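Local structure of triacylglycerol lipase (5AH1) at residues T190-L195 against V326-W331; F60-P65 against N416-I421. The protein hydrolyses carboxylic ester bonds, including those of synthetic polyesters, and is a zinc-binding alpha/beta-hydrolase classed as a triacylglycerol lipase. All coordinates share one frame; numbering follows the deposited sequence.

Overall arrangement
Both interactions are built on neighbouring strands of the seven-stranded parallel sheet, and their centres lie 18 Å apart. Interaction 1 packs helix 183-197 against strand 327-331. Interaction 2 packs the 60-65 loop against segment 416-421, on and after strand 415-417. The strands join them directly: Y328 O lies 2.8 Å from N416 N, a probable backbone hydrogen bond. Along the chain, 60-65 comes first, then both segments of interaction 1, and 416-421 last. The contacts lie on the two faces of the central sheet of the alpha/beta-hydrolase fold, interaction 1 on the side of helix 183-197 and interaction 2 on the side of helix 437-448.

Interaction 1: T190-L195 against V326-W331; sequences TLTQLL and VYYFSW
V326 and Y328, two residues apart and on the same side of their chain, both meet the methyl of T192 on the helix. V326 brings CG2 to 4.1 Å from T192 CG2, a plain methyl-to-methyl touch at the entrance to strand 327-331. Y327 turns to the far side of the sheet, where its hydroxyl bonds to S451 O. Y328 returns to the helix side, and its phenol approaches T192 from the opposite direction, with Y328 OH 3.6 Å from T192 CG2. This is packing and no hydrogen bond; the hydroxyl is engaged by Q323 N. In T192, chi1 of -60° carries CG2 opposite the backbone N and out to the strand, while OG1 stays beside that N and bonds back to I188 O one helical turn earlier. The threonine thus turns its methyl to the strand and satisfies its buried hydroxyl within its own helix. With only 84 Å² buried, the contact is a small patch of a larger interface. Helix 183-197 starts within a probable nucleophile elbow (GxSxG), and helix 128-140 packs on its T190, L191 and L194; T192 also rests on I221 and V224 of strand 221-227, and strand 415-417 flanks 327-331 on its other edge.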
ATOM      1  N   THR A 190       7.940   3.844   5.997  1.00  6.28           N
ATOM      2  CA  THR A 190       8.484   5.213   5.954  1.00  6.83           C
ATOM      3  C   THR A 190       8.070   5.989   7.211  1.00  6.38           C
ATOM      4  O   THR A 190       8.886   6.654   7.848  1.00  7.02           O
ATOM      5  CB  THR A 190       8.018   5.958   4.689  1.00  7.37           C
ATOM      6  OG1 THR A 190       8.437   5.218   3.541  1.00  7.45           O
ATOM      7  CG2 THR A 190       8.594   7.367   4.590  1.00  8.04           C
ATOM      8  N   LEU A 191       6.802   5.890   7.599  1.00  6.75           N
ATOM      9  CA  LEU A 191       6.361   6.532   8.829  1.00  6.47           C
ATOM     10  C   LEU A 191       7.140   5.994  10.025  1.00  6.08           C
ATOM     11  O   LEU A 191       7.567   6.761  10.889  1.00  6.87           O
ATOM     12  CB  LEU A 191       4.864   6.307   9.052  1.00  7.22           C
ATOM     13  CG  LEU A 191       4.338   6.897  10.363  1.00  8.26           C
ATOM     14  CD1 LEU A 191       4.276   8.394  10.302  1.00  9.94           C
ATOM     15  CD2 LEU A 191       2.960   6.347  10.732  1.00  9.82           C
ATOM     16  N   THR A 192       7.338   4.685  10.080  1.00  7.05           N
ATOM     17  CA  THR A 192       8.021   4.078  11.220  1.00  7.53           C
ATOM     18  C   THR A 192       9.481   4.562  11.292  1.00  6.64           C
ATOM     19  O   THR A 192       9.999   4.882  12.362  1.00  7.03           O
ATOM     20  CB  THR A 192       7.925   2.543  11.153  1.00  8.67           C
ATOM     21  OG1 THR A 192       6.543   2.161  11.167  1.00  8.25           O
ATOM     22  CG2 THR A 192       8.642   1.912  12.321  1.00  9.66           C
ATOM     23  N   GLN A 193      10.110   4.732  10.130  1.00  7.01           N
ATOM     24  CA  GLN A 193      11.472   5.237  10.038  1.00  7.35           C
ATOM     25  C   GLN A 193      11.550   6.667  10.573  1.00  6.97           C
ATOM     26  O   GLN A 193      12.403   7.008  11.392  1.00  7.82           O
ATOM     27  CB  GLN A 193      11.948   5.196   8.591  1.00  7.71           C
ATOM     28  CG  GLN A 193      13.298   5.849   8.371  1.00  8.00           C
ATOM     29  CD  GLN A 193      14.435   5.088   8.986  1.00  8.94           C
ATOM     30  OE1 GLN A 193      14.404   3.855   9.099  1.00  8.76           O
ATOM     31  NE2 GLN A 193      15.447   5.822   9.413  1.00  9.53           N
ATOM     32  N   LEU A 194      10.651   7.519  10.090  1.00  6.50           N
ATOM     33  CA  LEU A 194      10.631   8.909  10.511  1.00  7.06           C
ATOM     34  C   LEU A 194      10.309   9.050  11.999  1.00  7.38           C
ATOM     35  O   LEU A 194      10.968   9.802  12.712  1.00  7.82           O
ATOM     36  CB  LEU A 194       9.630   9.704   9.662  1.00  7.64           C
ATOM     37  CG  LEU A 194      10.087   9.978   8.221  1.00  8.54           C
ATOM     38  CD1 LEU A 194       8.968  10.565   7.398  1.00  9.79           C
ATOM     39  CD2 LEU A 194      11.307  10.907   8.173  1.00  8.87           C
ATOM     40  N   LEU A 195       9.297   8.343  12.485  1.00  7.87           N
ATOM     41  CA  LEU A 195       8.980   8.407  13.902  1.00  8.10           C
ATOM     42  C   LEU A 195      10.203   8.060  14.744  1.00  7.67           C
ATOM     43  O   LEU A 195      10.541   8.764  15.687  1.00  7.82           O
ATOM     44  CB  LEU A 195       7.817   7.477  14.257  1.00  8.22           C
ATOM     45  CG  LEU A 195       6.430   7.956  13.815  1.00  8.41           C
ATOM     46  CD1 LEU A 195       5.435   6.821  13.990  1.00 10.02           C
ATOM     47  CD2 LEU A 195       5.994   9.191  14.586  1.00  9.32           C
ATOM     48  N   VAL A 326      10.751  -3.119  16.364  1.00  9.27           N
ATOM     49  CA  VAL A 326       9.488  -3.288  15.671  1.00  9.43           C
ATOM     50  C   VAL A 326       9.468  -4.656  14.988  1.00  9.05           C
ATOM     51  O   VAL A 326      10.474  -5.083  14.398  1.00  9.91           O
ATOM     52  CB  VAL A 326       9.323  -2.151  14.605  1.00  9.25           C
ATOM     53  CG1 VAL A 326       8.036  -2.312  13.801  1.00  9.31           C
ATOM     54  CG2 VAL A 326       9.382  -0.781  15.263  1.00  9.18           C
ATOM     55  N   TYR A 327       8.322  -5.327  15.043  1.00  8.65           N
ATOM     56  CA  TYR A 327       8.128  -6.565  14.292  1.00  8.43           C
ATOM     57  C   TYR A 327       7.704  -6.244  12.865  1.00  8.54           C
ATOM     58  O   TYR A 327       6.814  -5.435  12.669  1.00  9.68           O
ATOM     59  CB  TYR A 327       7.040  -7.428  14.952  1.00  9.66           C
ATOM     60  CG  TYR A 327       7.388  -7.973  16.309  1.00 10.75           C
ATOM     61  CD1 TYR A 327       8.101  -9.144  16.440  1.00 11.68           C
ATOM     62  CD2 TYR A 327       6.976  -7.317  17.464  1.00 11.05           C
ATOM     63  CE1 TYR A 327       8.393  -9.656  17.699  1.00 13.21           C
ATOM     64  CE2 TYR A 327       7.278  -7.799  18.707  1.00 13.15           C
ATOM     65  CZ  TYR A 327       7.986  -8.961  18.819  1.00 13.70           C
ATOM     66  OH  TYR A 327       8.275  -9.448  20.072  1.00 16.03           O
ATOM     67  N   TYR A 328       8.298  -6.915  11.890  1.00  8.29           N
ATOM     68  CA  TYR A 328       7.938  -6.723  10.487  1.00  7.35           C
ATOM     69  C   TYR A 328       7.457  -8.040   9.900  1.00  7.87           C
ATOM     70  O   TYR A 328       8.097  -9.079  10.053  1.00  9.03           O
ATOM     71  CB  TYR A 328       9.123  -6.168   9.665  1.00  8.01           C
ATOM     72  CG  TYR A 328       9.510  -4.763  10.054  1.00  7.94           C
ATOM     73  CD1 TYR A 328      10.356  -4.518  11.114  1.00  8.13           C
ATOM     74  CD2 TYR A 328       9.064  -3.672   9.320  1.00  7.64           C
ATOM     75  CE1 TYR A 328      10.693  -3.230  11.492  1.00  7.54           C
ATOM     76  CE2 TYR A 328       9.399  -2.393   9.685  1.00  8.01           C
ATOM     77  CZ  TYR A 328      10.240  -2.168  10.745  1.00  7.35           C
ATOM     78  OH  TYR A 328      10.595  -0.909  11.161  1.00  8.82           O
ATOM     79  N   PHE A 329       6.302  -7.978   9.252  1.00  7.28           N
ATOM     80  CA  PHE A 329       5.708  -9.115   8.560  1.00  7.62           C
ATOM     81  C   PHE A 329       5.462  -8.743   7.131  1.00  7.67           C
ATOM     82  O   PHE A 329       4.969  -7.666   6.864  1.00  8.24           O
ATOM     83  CB  PHE A 329       4.377  -9.505   9.224  1.00  8.63           C
ATOM     84  CG  PHE A 329       4.537  -9.907  10.654  1.00  8.60           C
ATOM     85  CD1 PHE A 329       4.888 -11.215  10.991  1.00  9.82           C
ATOM     86  CD2 PHE A 329       4.385  -8.975  11.665  1.00 10.01           C
ATOM     87  CE1 PHE A 329       5.061 -11.585  12.303  1.00 10.41           C
ATOM     88  CE2 PHE A 329       4.568  -9.336  12.973  1.00 11.42           C
ATOM     89  CZ  PHE A 329       4.915 -10.636  13.300  1.00 11.09           C
ATOM     90  N   SER A 330       5.722  -9.672   6.232  1.00  7.90           N
ATOM     91  CA  SER A 330       5.401  -9.468   4.822  1.00  7.99           C
ATOM     92  C   SER A 330       4.590 -10.625   4.274  1.00  8.38           C
ATOM     93  O   SER A 330       4.873 -11.800   4.552  1.00 10.02           O
ATOM     94  CB  SER A 330       6.667  -9.311   3.993  1.00  8.88           C
ATOM     95  OG  SER A 330       7.490 -10.443   4.185  1.00 10.40           O
ATOM     96  N   TRP A 331       3.574 -10.265   3.496  1.00  7.50           N
ATOM     97  CA  TRP A 331       2.689 -11.185   2.804  1.00  7.80           C
ATOM     98  C   TRP A 331       2.779 -10.939   1.305  1.00  7.61           C
ATOM     99  O   TRP A 331       2.692  -9.790   0.847  1.00  7.43           O
ATOM    100  CB  TRP A 331       1.260 -10.977   3.288  1.00  8.45           C
ATOM    101  CG  TRP A 331       1.096 -11.268   4.741  1.00  7.97           C
ATOM    102  CD1 TRP A 331       1.243 -10.397   5.773  1.00  8.38           C
ATOM    103  CD2 TRP A 331       0.783 -12.540   5.324  1.00  8.72           C
ATOM    104  NE1 TRP A 331       1.032 -11.047   6.967  1.00  8.65           N
ATOM    105  CE2 TRP A 331       0.740 -12.362   6.720  1.00  9.07           C
ATOM    106  CE3 TRP A 331       0.536 -13.814   4.795  1.00  9.84           C
ATOM    107  CZ2 TRP A 331       0.447 -13.409   7.600  1.00  9.60           C
ATOM    108  CZ3 TRP A 331       0.255 -14.843   5.657  1.00  9.76           C
ATOM    109  CH2 TRP A 331       0.199 -14.640   7.049  1.00  9.80           C
TER

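Interaction 2: F60-P65 against N416-I421; sequences FPVEFP and NAMPRI
P61 and P419 mark the closest backbone approach, 7.0 Å between their CA atoms, where the two chains run in roughly opposite directions without a hydrogen bond between them. Side chains alone bridge the gap, and all of those that meet are apolar. The two proline rings touch at their CG atoms, P61 CG to P419 CG 4.1 Å, with P419 CB almost as near to P61 CG. P419 CG also bears on the next residue, lying 4.2 Å from V62 CG1, so one proline corner packs against two consecutive residues of the loop. The other methyl of V62 reaches M418: V62 CG2 is 4.0 Å from M418 CE. Chi1 of -60° in V62 sets its CG2 between the backbone N and the carbonyl carbon, a less favoured position for a valine methyl. M418 is folded rather than extended; bends at chi2 (-61°) and chi3 (-70°) curl the thioether so that its terminal methyl is presented to V62. In the alpha/beta-hydrolase fold, segment 416-421 includes the end part of strand 415-417 of the central parallel sheet and what follows it, and the 60-65 loop, which comes before the first strand of that sheet, runs alongside M418 and P419. The loop is held to helix 437-448 as well. F60 carries P61 CD over one face of its ring, 3.6 Å above the plane, and meets W439 of that helix edge-to-face; V62 leans on F446 of the same helix. F64 makes a second edge-to-face contact, with F446, further along the loop.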
ATOM      1  N   PHE A  60      -6.165 -18.326   7.155  1.00 13.76           N
ATOM      2  CA  PHE A  60      -4.941 -17.818   7.740  1.00 13.17           C
ATOM      3  C   PHE A  60      -4.050 -19.041   8.007  1.00 13.23           C
ATOM      4  O   PHE A  60      -4.524 -20.047   8.523  1.00 14.00           O
ATOM      5  CB  PHE A  60      -5.230 -17.014   9.002  1.00 12.94           C
ATOM      6  CG  PHE A  60      -4.042 -16.292   9.513  1.00 12.36           C
ATOM      7  CD1 PHE A  60      -3.677 -15.077   8.952  1.00 11.62           C
ATOM      8  CD2 PHE A  60      -3.255 -16.826  10.520  1.00 11.94           C
ATOM      9  CE1 PHE A  60      -2.546 -14.407   9.376  1.00 11.71           C
ATOM     10  CE2 PHE A  60      -2.121 -16.157  10.957  1.00 12.12           C
ATOM     11  CZ  PHE A  60      -1.777 -14.942  10.392  1.00 11.30           C
ATOM     12  N   PRO A  61      -2.770 -18.982   7.626  1.00 12.85           N
ATOM     13  CA  PRO A  61      -2.013 -20.239   7.492  1.00 13.31           C
ATOM     14  C   PRO A  61      -1.350 -20.793   8.750  1.00 13.43           C
ATOM     15  O   PRO A  61      -0.980 -21.958   8.730  1.00 14.73           O
ATOM     16  CB  PRO A  61      -0.935 -19.875   6.476  1.00 13.86           C
ATOM     17  CG  PRO A  61      -0.698 -18.431   6.737  1.00 13.14           C
ATOM     18  CD  PRO A  61      -2.051 -17.852   7.009  1.00 13.37           C
ATOM     19  N   VAL A  62      -1.186 -19.999   9.801  1.00 12.82           N
ATOM     20  CA  VAL A  62      -0.411 -20.446  10.950  1.00 14.29           C
ATOM     21  C   VAL A  62      -1.062 -20.018  12.250  1.00 14.09           C
ATOM     22  O   VAL A  62      -1.863 -19.082  12.299  1.00 14.24           O
ATOM     23  CB  VAL A  62       1.044 -19.904  10.911  1.00 15.64           C
ATOM     24  CG1 VAL A  62       1.765 -20.381   9.662  1.00 16.92           C
ATOM     25  CG2 VAL A  62       1.061 -18.386  10.968  1.00 15.90           C
ATOM     26  N   GLU A  63      -0.734 -20.754  13.299  1.00 14.61           N
ATOM     27  CA  GLU A  63      -1.033 -20.329  14.656  1.00 15.65           C
ATOM     28  C   GLU A  63       0.149 -19.527  15.179  1.00 13.91           C
ATOM     29  O   GLU A  63       1.290 -19.682  14.719  1.00 13.16           O
ATOM     30  CB  GLU A  63      -1.296 -21.536  15.567  1.00 20.84           C
ATOM     31  CG  GLU A  63      -2.633 -22.243  15.314  1.00 26.80           C
ATOM     32  CD  GLU A  63      -3.851 -21.430  15.775  1.00 31.43           C
ATOM     33  OE1 GLU A  63      -3.855 -20.919  16.924  1.00 33.23           O
ATOM     34  OE2 GLU A  63      -4.813 -21.309  14.983  1.00 33.38           O
ATOM     35  N   PHE A  64      -0.124 -18.646  16.126  1.00 12.68           N
ATOM     36  CA  PHE A  64       0.943 -17.891  16.751  1.00 11.63           C
ATOM     37  C   PHE A  64       1.910 -18.859  17.440  1.00 11.02           C
ATOM     38  O   PHE A  64       1.486 -19.872  18.004  1.00 10.71           O
ATOM     39  CB  PHE A  64       0.392 -16.876  17.759  1.00 11.84           C
ATOM     40  CG  PHE A  64       1.435 -15.924  18.247  1.00 11.83           C
ATOM     41  CD1 PHE A  64       1.774 -14.812  17.489  1.00 12.35           C
ATOM     42  CD2 PHE A  64       2.121 -16.161  19.424  1.00 11.96           C
ATOM     43  CE1 PHE A  64       2.768 -13.945  17.906  1.00 12.50           C
ATOM     44  CE2 PHE A  64       3.120 -15.298  19.840  1.00 12.62           C
ATOM     45  CZ  PHE A  64       3.443 -14.192  19.072  1.00 12.47           C
ATOM     46  N   PRO A  65       3.224 -18.580  17.381  1.00 11.00           N
ATOM     47  CA  PRO A  65       4.177 -19.514  17.994  1.00 11.22           C
ATOM     48  C   PRO A  65       3.855 -19.894  19.438  1.00 10.50           C
ATOM     49  O   PRO A  65       3.553 -19.036  20.272  1.00 10.93           O
ATOM     50  CB  PRO A  65       5.500 -18.743  17.930  1.00 12.77           C
ATOM     51  CG  PRO A  65       5.370 -17.872  16.754  1.00 12.91           C
ATOM     52  CD  PRO A  65       3.916 -17.473  16.697  1.00 12.06           C
ATOM     53  N   ASN A 416       9.660 -11.058   8.824  1.00  8.02           N
ATOM     54  CA  ASN A 416       9.121 -12.405   8.965  1.00  8.99           C
ATOM     55  C   ASN A 416       8.280 -12.575   7.696  1.00  8.52           C
ATOM     56  O   ASN A 416       7.161 -12.064   7.603  1.00  8.94           O
ATOM     57  CB  ASN A 416       8.261 -12.534  10.219  1.00  9.84           C
ATOM     58  CG  ASN A 416       9.047 -12.325  11.495  1.00 10.51           C
ATOM     59  OD1 ASN A 416       9.416 -13.287  12.166  1.00 11.58           O
ATOM     60  ND2 ASN A 416       9.266 -11.083  11.874  1.00 12.18           N
ATOM     61  N   ALA A 417       8.862 -13.239   6.697  1.00  8.44           N
ATOM     62  CA  ALA A 417       8.221 -13.425   5.396  1.00  9.42           C
ATOM     63  C   ALA A 417       7.260 -14.610   5.485  1.00  8.72           C
ATOM     64  O   ALA A 417       7.671 -15.759   5.634  1.00  9.49           O
ATOM     65  CB  ALA A 417       9.266 -13.618   4.295  1.00 10.22           C
ATOM     66  N   MET A 418       5.967 -14.301   5.438  1.00  8.90           N
ATOM     67  CA  MET A 418       4.936 -15.268   5.792  1.00 10.00           C
ATOM     68  C   MET A 418       4.573 -16.157   4.592  1.00 10.26           C
ATOM     69  O   MET A 418       4.948 -15.866   3.454  1.00 10.50           O
ATOM     70  CB  MET A 418       3.722 -14.520   6.373  1.00  9.77           C
ATOM     71  CG  MET A 418       4.097 -13.633   7.554  1.00 10.77           C
ATOM     72  SD  MET A 418       4.793 -14.557   8.954  1.00 11.18           S
ATOM     73  CE  MET A 418       3.350 -15.435   9.551  1.00 12.87           C
ATOM     74  N   PRO A 419       3.852 -17.261   4.844  1.00 10.12           N
ATOM     75  CA  PRO A 419       3.563 -18.211   3.766  1.00 10.82           C
ATOM     76  C   PRO A 419       2.837 -17.558   2.584  1.00 10.28           C
ATOM     77  O   PRO A 419       1.866 -16.835   2.781  1.00 10.44           O
ATOM     78  CB  PRO A 419       2.708 -19.284   4.471  1.00 12.47           C
ATOM     79  CG  PRO A 419       3.195 -19.264   5.864  1.00 13.02           C
ATOM     80  CD  PRO A 419       3.443 -17.803   6.153  1.00 11.05           C
ATOM     81  N   ARG A 420       3.308 -17.816   1.371  1.00 10.08           N
ATOM     82  CA  ARG A 420       2.798 -17.125   0.192  1.00  9.91           C
ATOM     83  C   ARG A 420       1.300 -17.337   0.016  1.00  9.70           C
ATOM     84  O   ARG A 420       0.803 -18.449   0.179  1.00 11.71           O
ATOM     85  CB  ARG A 420       3.541 -17.590  -1.066  1.00 10.70           C
ATOM     86  CG  ARG A 420       3.124 -16.827  -2.321  1.00 11.71           C
ATOM     87  CD  ARG A 420       4.075 -17.017  -3.501  1.00 11.79           C
ATOM     88  NE  ARG A 420       5.376 -16.428  -3.240  1.00 11.04           N
ATOM     89  CZ  ARG A 420       6.280 -16.165  -4.171  1.00 11.80           C
ATOM     90  NH1 ARG A 420       6.013 -16.411  -5.441  1.00 11.72           N
ATOM     91  NH2 ARG A 420       7.438 -15.633  -3.836  1.00 11.85           N
ATOM     92  N   ILE A 421       0.601 -16.265  -0.359  1.00  8.85           N
ATOM     93  CA  ILE A 421      -0.833 -16.324  -0.589  1.00  9.64           C
ATOM     94  C   ILE A 421      -1.029 -16.560  -2.076  1.00  9.48           C
ATOM     95  O   ILE A 421      -1.144 -15.618  -2.870  1.00 10.30           O
ATOM     96  CB  ILE A 421      -1.554 -15.043  -0.099  1.00  9.34           C
ATOM     97  CG1 ILE A 421      -1.138 -14.677   1.336  1.00  9.88           C
ATOM     98  CG2 ILE A 421      -3.058 -15.233  -0.201  1.00  9.91           C
ATOM     99  CD1 ILE A 421      -1.767 -13.355   1.834  1.00 10.17           C
TER